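Local coordinates for protein CBIX (Paracoccus pantotrophus, PDB 4CCS) that catalyses the terminal step of siroheme biosynthesis in denitrifying bacteria, probably inserting ferrous iron into sirohydrochlorin, at residues A[140-143]-A[144-148]; A[99-102]-A[103-107]; A[130-133]-A[134-137]; A[199-202]-A[203-207]. All blocks are in the same frame, centred on the assembly; numbering follows the deposited sequence.

In the fold
Along the chain the contacts come in the order interaction 2, 3, 1, 4. Each is local and contiguous, so none encloses a long loop, and they run in series without nesting or crossing. Interaction 2 is a turn of helix 98-113. Interaction 3 starts helix 134-146 after strand 121-126, and interaction 1 continues that same helix toward strand 152-157. Interaction 4 leads from helix 192-199 into edge strand 204-205 of the second parallel sheet. Interactions 1 and 2 touch through apolar side chains, joining their helices; the centres of the two interactions are about 11 Å apart. Leu206 of interaction 4 packs on 103-107, while interaction 3 stays clear of both interactions 2 and 4.

Interaction 1: residues A[140-143]-A[144-148]; sequences RRIA and AGLAP
Ile142 and Leu146 stand one turn apart on helix 134-146, the helix of the beta-alpha-beta unit that carries the chain from strand 121-126 to strand 152-157. Their side chains run alongside each other and point the same way, meeting at Ile142 CG2 and Leu146 CD1, 3.8 Å apart. In Leu146 the first torsion (chi1 -64°) sets CG anti to the carbonyl carbon and beside its own N, which leads the branch back over the preceding turn. Together the two side chains form part of the apolar face that meets helix 98-113: Ile142 packs on Pro99 and Cys102, Leu146 on Leu103 and Ile106. Leu146 also reaches Leu122 and Val124 of strand 121-126. Ala143 faces the sheet, where its methyl group touches Val124 and Cys155, consistent with a close approach of helix and strands.

The backbone beneath changes character along the segment. Ala144 N to Arg140 O is a well-formed alpha-helical bond, 2.8 Å long and 165° at the hydrogen. One residue on, Gly145 N bonds Arg141 O less straight, at 136°, and adds a weak bond to Ile142 O. Leu146 N is likewise shared between Ile142 O and, weakly, Ala143 O. Such bonds to the third residue back are consistent with a tightening toward the 3-10 segment 147-148. Ala147 N returns to a straighter bond with Ala143 O at 2.9 Å, and Leu146 CG rests 3.4 Å from Ile142 O.

Interaction 2: residues A[99-102]-A[103-107]; sequences PALC and LALIA
Pro99, Ala100, Leu101 and Cys102 each offer the carbonyl oxygen to the amide four residues later, in regular alpha-helical succession. Leu103 N to Pro99 O measures 3.1 Å and Ala104 N to Ala100 O 2.9 Å. Leu105 N reaches Leu101 O at 3.0 Å, and Ile106 N reaches Cys102 O at 3.1 Å. All four are nearly straight at the hydrogen, none below 158°, so this part of helix 98-113 is regular in its bonding.

On one flank Leu101 and Leu105 lie at a slant across each other, with Leu101 CD1 4.0 Å from Leu105 CD1. Their different first torsions bring this about: Leu101 turns CG anti to its N (chi1 174°), next to the carbonyl carbon and thus toward the following turn, whereas Leu105 swings CG beside its N (chi1 -72°), back toward Leu101. Leu105 CG then settles 3.4 Å from Leu101 O. Ile106 bends back in the same way, bringing its CD1 to 3.5 Å from Cys102 O.

Beyond the helix, Cys102 and Ile106 rest on Leu178 of strand 175-179, Leu101 on Val209 and Gln214, and Leu103 on a bound D-malate. Chemically, the labour is divided: the amides of Leu103 to Ile106 are each satisfied by a carbonyl four residues back, while alkyl groups of Leu105 and Ile106 lie against those bonded carbonyls and the apolar ends go to packing.

Interaction 3: residues A[130-133]-A[134-137]; sequences GRSR and APSE
Ser132 OG accepts the N-H of Ala134 at 3.1 Å, with 157° at the hydrogen: an ST turn that supplies the capping bond where the loop runs into helix 134-146. The torsion chi1 173° turns OG anti to its own N and beside the carbonyl carbon, bringing it against the incoming turn; there it also lies 3.4 Å from Ala134 CB and meets Pro135 CD. With an alanine here, the Ala134 N-H would probably be left without this acceptor and the entry to the helix less firmly fixed.

The next links are backbone and water. Pro135 has no N-H to satisfy, which suits a first turn. Ser136 N donates a hydrogen bond to water 1 at 2.8 Å, and the water in turn donates to Ser132 O at 2.7 Å, bridging the loop and the helix. Glu137 N closes the turn on Arg133 O at 3.1 Å, almost in line with the C=O, while Glu137 CG folds in at 3.3 Å from Arg133 O.

Further out, Ser129 OG takes the amides of Arg131 and Ser132, holding the loop that presents the capping serine. Ser136 OG bonds Glu160 OE1, and Glu137 OE2 makes a salt bridge with Arg140 NH2. The first-turn amides are thus satisfied by three kinds of acceptor, a hydroxyl, a water and a carbonyl, and the negative carboxylate of Glu137 in the first turn is likely to be favoured by the helix dipole and by its salt bridge with Arg140.

Interaction 4: residues A[199-202]-A[203-207]; sequences AGFQ and GLVLP
Phe201 lays one face of its ring on Gly203, the tight half of the contact. Gly203 CA sits 4.0 Å from the ring centroid and 30° off the normal, a CH-pi interaction, while Gly203 N lies over the ring centre and Phe201 CE2 comes 3.5 Å from Gly203 C. At the edge are Val205 CG2, 3.7 Å from Phe201 CE2, and Leu204 O, in the ring plane. A CB on Gly203 would clash, 2.8 Å from Phe201 CZ.

The segment links helix 192-199, ended by a Schellman motif at Gly200, to strand 204-205, which joins the parallel sheet through backbone bonds of Leu204 with Ala175 and Cys177 and of Leu206 with Cys177. Phe201 packs between them, touching Leu196, Ala175 and Cys177. With CG anti to the backbone N (chi1 -173°), the ring is carried over the peptide of Gly203. Replacing the ring with an alanine's methyl group is likely to open a gap over Gly203 and deprive Val205 CG2 of its aromatic neighbour.

The other side is looser. Gln202 is exposed, its extended chain touching Glu173, and water 2 donates to Phe201 O at 2.9 Å and Gly203 O at 2.8 Å.

Interaction 1: residues A[140-143]-A[144-148]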
loop_
_atom_site.group_PDB
_atom_site.type_symbol
_atom_site.label_atom_id
_atom_site.label_comp_id
_atom_site.label_asym_id
_atom_site.label_seq_id
_atom_site.Cartn_x
_atom_site.Cartn_y
_atom_site.Cartn_z
ATOM N N ARG A 140 8.580 -2.056 -9.488
ATOM C CA ARG A 140 9.882 -2.555 -9.973
ATOM C C ARG A 140 11.013 -2.046 -9.117
ATOM O O ARG A 140 11.970 -2.782 -8.894
ATOM C CB ARG A 140 10.123 -2.230 -11.453
ATOM C CG ARG A 140 9.502 -3.284 -12.378
ATOM C CD ARG A 140 9.789 -2.998 -13.850
ATOM N NE ARG A 140 9.112 -1.783 -14.297
ATOM C CZ ARG A 140 7.885 -1.744 -14.804
ATOM N NH1 ARG A 140 7.180 -2.862 -14.944
ATOM N NH2 ARG A 140 7.345 -0.587 -15.154
ATOM N N ARG A 141 10.893 -0.794 -8.602
ATOM C CA ARG A 141 11.908 -0.230 -7.691
ATOM C C ARG A 141 11.963 -1.087 -6.417
ATOM O O ARG A 141 13.060 -1.366 -5.914
ATOM C CB ARG A 141 11.568 1.222 -7.315
ATOM C CG ARG A 141 12.074 2.246 -8.314
ATOM C CD ARG A 141 12.060 3.666 -7.754
ATOM N NE ARG A 141 10.714 4.178 -7.459
ATOM C CZ ARG A 141 9.888 4.706 -8.359
ATOM N NH1 ARG A 141 10.238 4.772 -9.638
ATOM N NH2 ARG A 141 8.700 5.159 -7.989
ATOM N N ILE A 142 10.778 -1.517 -5.902
ATOM C CA ILE A 142 10.710 -2.397 -4.723
ATOM C C ILE A 142 11.425 -3.737 -5.036
ATOM O O ILE A 142 12.338 -4.128 -4.304
ATOM C CB ILE A 142 9.250 -2.610 -4.187
ATOM C CG1 ILE A 142 8.582 -1.284 -3.685
ATOM C CG2 ILE A 142 9.199 -3.722 -3.107
ATOM C CD1 ILE A 142 9.183 -0.612 -2.420
ATOM N N ALA A 143 11.016 -4.425 -6.121
ATOM C CA ALA A 143 11.627 -5.710 -6.505
ATOM C C ALA A 143 13.152 -5.580 -6.690
ATOM O O ALA A 143 13.890 -6.413 -6.175
ATOM C CB ALA A 143 10.991 -6.244 -7.784
ATOM N N ALA A 144 13.614 -4.521 -7.390
ATOM C CA ALA A 144 15.054 -4.298 -7.613
ATOM C C ALA A 144 15.818 -4.058 -6.298
ATOM O O ALA A 144 16.987 -4.411 -6.210
ATOM C CB ALA A 144 15.276 -3.142 -8.582
ATOM N N GLY A 145 15.147 -3.523 -5.262
ATOM C CA GLY A 145 15.759 -3.293 -3.946
ATOM C C GLY A 145 15.826 -4.575 -3.123
ATOM O O GLY A 145 16.689 -4.700 -2.258
ATOM N N LEU A 146 14.897 -5.525 -3.367
ATOM C CA LEU A 146 14.859 -6.801 -2.657
ATOM C C LEU A 146 15.801 -7.838 -3.295
ATOM O O LEU A 146 16.377 -8.669 -2.587
ATOM C CB LEU A 146 13.415 -7.365 -2.663
ATOM C CG LEU A 146 12.324 -6.576 -1.944
ATOM C CD1 LEU A 146 10.941 -7.056 -2.374
ATOM C CD2 LEU A 146 12.449 -6.699 -0.446
ATOM N N ALA A 147 15.927 -7.805 -4.637
ATOM C CA ALA A 147 16.718 -8.753 -5.439
ATOM C C ALA A 147 18.163 -9.026 -4.927
ATOM O O ALA A 147 18.565 -10.185 -4.997
ATOM C CB ALA A 147 16.747 -8.327 -6.907
ATOM N N PRO A 148 18.923 -8.017 -4.387
ATOM C CA PRO A 148 20.285 -8.316 -3.903
ATOM C C PRO A 148 20.330 -9.256 -2.698
ATOM O O PRO A 148 21.369 -9.872 -2.448
ATOM C CB PRO A 148 20.836 -6.932 -3.526
ATOM C CG PRO A 148 20.136 -6.010 -4.413
ATOM C CD PRO A 148 18.722 -6.553 -4.434
#

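Interaction 2: residues A[99-102]-A[103-107]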
loop_
_atom_site.group_PDB
_atom_site.type_symbol
_atom_site.label_atom_id
_atom_site.label_comp_id
_atom_site.label_asym_id
_atom_site.label_seq_id
_atom_site.Cartn_x
_atom_site.Cartn_y
_atom_site.Cartn_z
ATOM N N PRO A 99 10.476 0.128 1.371
ATOM C CA PRO A 99 11.379 -0.955 0.936
ATOM C C PRO A 99 11.947 -1.781 2.087
ATOM O O PRO A 99 12.020 -3.004 1.960
ATOM C CB PRO A 99 12.470 -0.223 0.127
ATOM C CG PRO A 99 11.785 0.997 -0.375
ATOM C CD PRO A 99 10.871 1.417 0.747
ATOM N N ALA A 100 12.292 -1.137 3.218
ATOM C CA ALA A 100 12.819 -1.860 4.394
ATOM C C ALA A 100 11.716 -2.744 5.001
ATOM O O ALA A 100 11.979 -3.890 5.379
ATOM C CB ALA A 100 13.339 -0.883 5.425
ATOM N N LEU A 101 10.473 -2.241 5.022
ATOM C CA LEU A 101 9.334 -3.032 5.532
ATOM C C LEU A 101 9.121 -4.320 4.711
ATOM O O LEU A 101 8.959 -5.405 5.301
ATOM C CB LEU A 101 8.049 -2.175 5.602
ATOM C CG LEU A 101 6.751 -2.921 5.977
ATOM C CD1 LEU A 101 6.882 -3.602 7.335
ATOM C CD2 LEU A 101 5.605 -1.985 5.987
ATOM N N CYS A 102 9.159 -4.208 3.362
ATOM C CA CYS A 102 9.012 -5.348 2.446
ATOM C C CYS A 102 10.117 -6.356 2.695
ATOM O O CYS A 102 9.853 -7.558 2.738
ATOM C CB CYS A 102 9.004 -4.889 0.990
ATOM S SG CYS A 102 7.569 -3.877 0.542
ATOM N N LEU A 103 11.357 -5.865 2.876
ATOM C CA LEU A 103 12.501 -6.746 3.146
ATOM C C LEU A 103 12.353 -7.497 4.472
ATOM O O LEU A 103 12.572 -8.705 4.500
ATOM C CB LEU A 103 13.846 -5.985 3.056
ATOM C CG LEU A 103 15.125 -6.833 3.212
ATOM C CD1 LEU A 103 15.235 -7.902 2.127
ATOM C CD2 LEU A 103 16.382 -5.942 3.194
ATOM N N ALA A 104 11.955 -6.808 5.547
ATOM C CA ALA A 104 11.775 -7.439 6.858
ATOM C C ALA A 104 10.661 -8.508 6.808
ATOM O O ALA A 104 10.832 -9.593 7.360
ATOM C CB ALA A 104 11.441 -6.386 7.894
ATOM N N LEU A 105 9.536 -8.214 6.114
ATOM C CA LEU A 105 8.439 -9.194 6.010
ATOM C C LEU A 105 8.874 -10.446 5.255
ATOM O O LEU A 105 8.594 -11.562 5.702
ATOM C CB LEU A 105 7.215 -8.565 5.328
ATOM C CG LEU A 105 6.432 -7.534 6.132
ATOM C CD1 LEU A 105 5.512 -6.757 5.213
ATOM C CD2 LEU A 105 5.609 -8.205 7.264
ATOM N N ILE A 106 9.583 -10.269 4.136
ATOM C CA ILE A 106 10.073 -11.381 3.311
ATOM C C ILE A 106 11.147 -12.211 4.047
ATOM O O ILE A 106 11.103 -13.450 4.010
ATOM C CB ILE A 106 10.526 -10.852 1.929
ATOM C CG1 ILE A 106 9.289 -10.523 1.062
ATOM C CG2 ILE A 106 11.423 -11.847 1.216
ATOM C CD1 ILE A 106 9.558 -9.558 -0.060
ATOM N N ALA A 107 12.080 -11.527 4.740
ATOM C CA ALA A 107 13.133 -12.194 5.527
ATOM C C ALA A 107 12.505 -13.011 6.667
ATOM O O ALA A 107 12.876 -14.168 6.852
ATOM C CB ALA A 107 14.118 -11.164 6.083
#

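Interaction 3: residues A[130-133]-A[134-137]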
loop_
_atom_site.group_PDB
_atom_site.type_symbol
_atom_site.label_atom_id
_atom_site.label_comp_id
_atom_site.label_asym_id
_atom_site.label_seq_id
_atom_site.Cartn_x
_atom_site.Cartn_y
_atom_site.Cartn_z
ATOM N N GLY A 130 -3.486 1.105 -15.801
ATOM C CA GLY A 130 -3.645 1.163 -17.255
ATOM C C GLY A 130 -3.522 2.622 -17.755
ATOM O O GLY A 130 -3.327 2.841 -18.951
ATOM N N ARG A 131 -3.625 3.605 -16.836
ATOM C CA ARG A 131 -3.570 5.036 -17.149
ATOM C C ARG A 131 -2.241 5.737 -16.784
ATOM O O ARG A 131 -2.006 6.860 -17.240
ATOM C CB ARG A 131 -4.760 5.769 -16.505
ATOM C CG ARG A 131 -6.098 5.424 -17.154
ATOM C CD ARG A 131 -7.121 6.528 -16.981
ATOM N NE ARG A 131 -8.231 6.381 -17.924
ATOM C CZ ARG A 131 -9.252 7.228 -18.027
ATOM N NH1 ARG A 131 -9.319 8.299 -17.243
ATOM N NH2 ARG A 131 -10.213 7.011 -18.915
ATOM N N SER A 132 -1.376 5.090 -15.980
ATOM C CA SER A 132 -0.094 5.670 -15.568
ATOM C C SER A 132 1.006 4.627 -15.461
ATOM O O SER A 132 0.732 3.475 -15.135
ATOM C CB SER A 132 -0.245 6.404 -14.234
ATOM O OG SER A 132 1.005 6.839 -13.724
ATOM N N ARG A 133 2.254 5.048 -15.701
ATOM C CA ARG A 133 3.446 4.205 -15.602
ATOM C C ARG A 133 4.055 4.240 -14.190
ATOM O O ARG A 133 4.885 3.392 -13.873
ATOM C CB ARG A 133 4.492 4.620 -16.651
ATOM C CG ARG A 133 4.275 3.959 -18.009
ATOM C CD ARG A 133 5.228 4.484 -19.067
ATOM N NE ARG A 133 4.763 5.749 -19.642
ATOM C CZ ARG A 133 5.371 6.395 -20.634
ATOM N NH1 ARG A 133 6.478 5.904 -21.179
ATOM N NH2 ARG A 133 4.876 7.538 -21.089
ATOM N N ALA A 134 3.623 5.207 -13.346
ATOM C CA ALA A 134 4.124 5.405 -11.977
ATOM C C ALA A 134 3.953 4.179 -11.019
ATOM O O ALA A 134 4.939 3.840 -10.353
ATOM C CB ALA A 134 3.510 6.659 -11.364
ATOM N N PRO A 135 2.765 3.500 -10.955
ATOM C CA PRO A 135 2.657 2.327 -10.055
ATOM C C PRO A 135 3.591 1.161 -10.399
ATOM O O PRO A 135 4.202 0.586 -9.492
ATOM C CB PRO A 135 1.185 1.921 -10.173
ATOM C CG PRO A 135 0.487 3.174 -10.516
ATOM C CD PRO A 135 1.423 3.896 -11.439
ATOM N N SER A 136 3.712 0.801 -11.692
ATOM C CA SER A 136 4.607 -0.302 -12.064
ATOM C C SER A 136 6.078 0.060 -11.901
ATOM O O SER A 136 6.867 -0.807 -11.535
ATOM C CB SER A 136 4.311 -0.836 -13.460
ATOM O OG SER A 136 4.567 0.130 -14.466
ATOM N N GLU A 137 6.450 1.335 -12.139
ATOM C CA GLU A 137 7.847 1.754 -11.914
ATOM C C GLU A 137 8.164 1.640 -10.413
ATOM O O GLU A 137 9.227 1.137 -10.055
ATOM C CB GLU A 137 8.115 3.191 -12.410
ATOM C CG GLU A 137 8.142 3.337 -13.922
ATOM C CD GLU A 137 9.314 2.694 -14.638
ATOM O OE1 GLU A 137 10.399 3.318 -14.684
ATOM O OE2 GLU A 137 9.137 1.582 -15.188
HETATM O O HOH W 1 2.141 1.513 -13.895
#

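Interaction 4: residues A[199-202]-A[203-207]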
loop_
_atom_site.group_PDB
_atom_site.type_symbol
_atom_site.label_atom_id
_atom_site.label_comp_id
_atom_site.label_asym_id
_atom_site.label_seq_id
_atom_site.Cartn_x
_atom_site.Cartn_y
_atom_site.Cartn_z
ATOM N N ALA A 199 -1.871 -19.511 -12.292
ATOM C CA ALA A 199 -0.427 -19.590 -12.577
ATOM C C ALA A 199 0.200 -20.904 -12.129
ATOM O O ALA A 199 1.280 -21.250 -12.602
ATOM C CB ALA A 199 0.303 -18.425 -11.910
ATOM N N GLY A 200 -0.435 -21.600 -11.173
ATOM C CA GLY A 200 0.094 -22.829 -10.587
ATOM C C GLY A 200 1.174 -22.464 -9.568
ATOM O O GLY A 200 2.127 -23.227 -9.384
ATOM N N PHE A 201 1.045 -21.280 -8.924
ATOM C CA PHE A 201 2.017 -20.810 -7.938
ATOM C C PHE A 201 2.077 -21.767 -6.737
ATOM O O PHE A 201 1.046 -22.073 -6.143
ATOM C CB PHE A 201 1.719 -19.368 -7.504
ATOM C CG PHE A 201 2.773 -18.761 -6.604
ATOM C CD1 PHE A 201 4.052 -18.489 -7.086
ATOM C CD2 PHE A 201 2.489 -18.468 -5.274
ATOM C CE1 PHE A 201 5.033 -17.941 -6.247
ATOM C CE2 PHE A 201 3.466 -17.901 -4.440
ATOM C CZ PHE A 201 4.730 -17.650 -4.931
ATOM N N GLN A 202 3.274 -22.268 -6.426
ATOM C CA GLN A 202 3.499 -23.248 -5.352
ATOM C C GLN A 202 4.086 -22.641 -4.085
ATOM O O GLN A 202 4.211 -23.345 -3.078
ATOM C CB GLN A 202 4.483 -24.338 -5.829
ATOM C CG GLN A 202 4.113 -25.040 -7.126
ATOM C CD GLN A 202 5.249 -25.918 -7.608
ATOM O OE1 GLN A 202 5.593 -26.919 -6.972
ATOM N NE2 GLN A 202 5.872 -25.571 -8.737
ATOM N N GLY A 203 4.500 -21.371 -4.140
ATOM C CA GLY A 203 5.165 -20.746 -2.996
ATOM C C GLY A 203 4.221 -20.177 -1.945
ATOM O O GLY A 203 3.009 -20.433 -1.952
ATOM N N LEU A 204 4.804 -19.404 -1.030
ATOM C CA LEU A 204 4.111 -18.779 0.076
ATOM C C LEU A 204 3.544 -17.435 -0.347
ATOM O O LEU A 204 4.244 -16.650 -0.982
ATOM C CB LEU A 204 5.110 -18.595 1.238
ATOM C CG LEU A 204 4.581 -17.952 2.520
ATOM C CD1 LEU A 204 3.537 -18.852 3.203
ATOM C CD2 LEU A 204 5.736 -17.705 3.491
ATOM N N VAL A 205 2.286 -17.176 -0.003
ATOM C CA VAL A 205 1.643 -15.905 -0.341
ATOM C C VAL A 205 1.400 -15.179 0.960
ATOM O O VAL A 205 0.644 -15.663 1.802
ATOM C CB VAL A 205 0.338 -16.078 -1.166
ATOM C CG1 VAL A 205 -0.185 -14.714 -1.631
ATOM C CG2 VAL A 205 0.568 -17.004 -2.364
ATOM N N LEU A 206 2.036 -14.023 1.129
ATOM C CA LEU A 206 1.934 -13.250 2.362
ATOM C C LEU A 206 0.689 -12.361 2.406
ATOM O O LEU A 206 0.123 -12.076 1.350
ATOM C CB LEU A 206 3.210 -12.380 2.544
ATOM C CG LEU A 206 4.566 -13.116 2.585
ATOM C CD1 LEU A 206 5.706 -12.116 2.822
ATOM C CD2 LEU A 206 4.588 -14.183 3.700
ATOM N N PRO A 207 0.296 -11.868 3.616
ATOM C CA PRO A 207 -0.786 -10.885 3.717
ATOM C C PRO A 207 -0.302 -9.582 3.004
ATOM O O PRO A 207 0.922 -9.407 2.863
ATOM C CB PRO A 207 -0.899 -10.649 5.238
ATOM C CG PRO A 207 -0.432 -11.893 5.846
ATOM C CD PRO A 207 0.662 -12.392 4.953
HETATM O O HOH W 2 0.775 -21.291 -3.326
#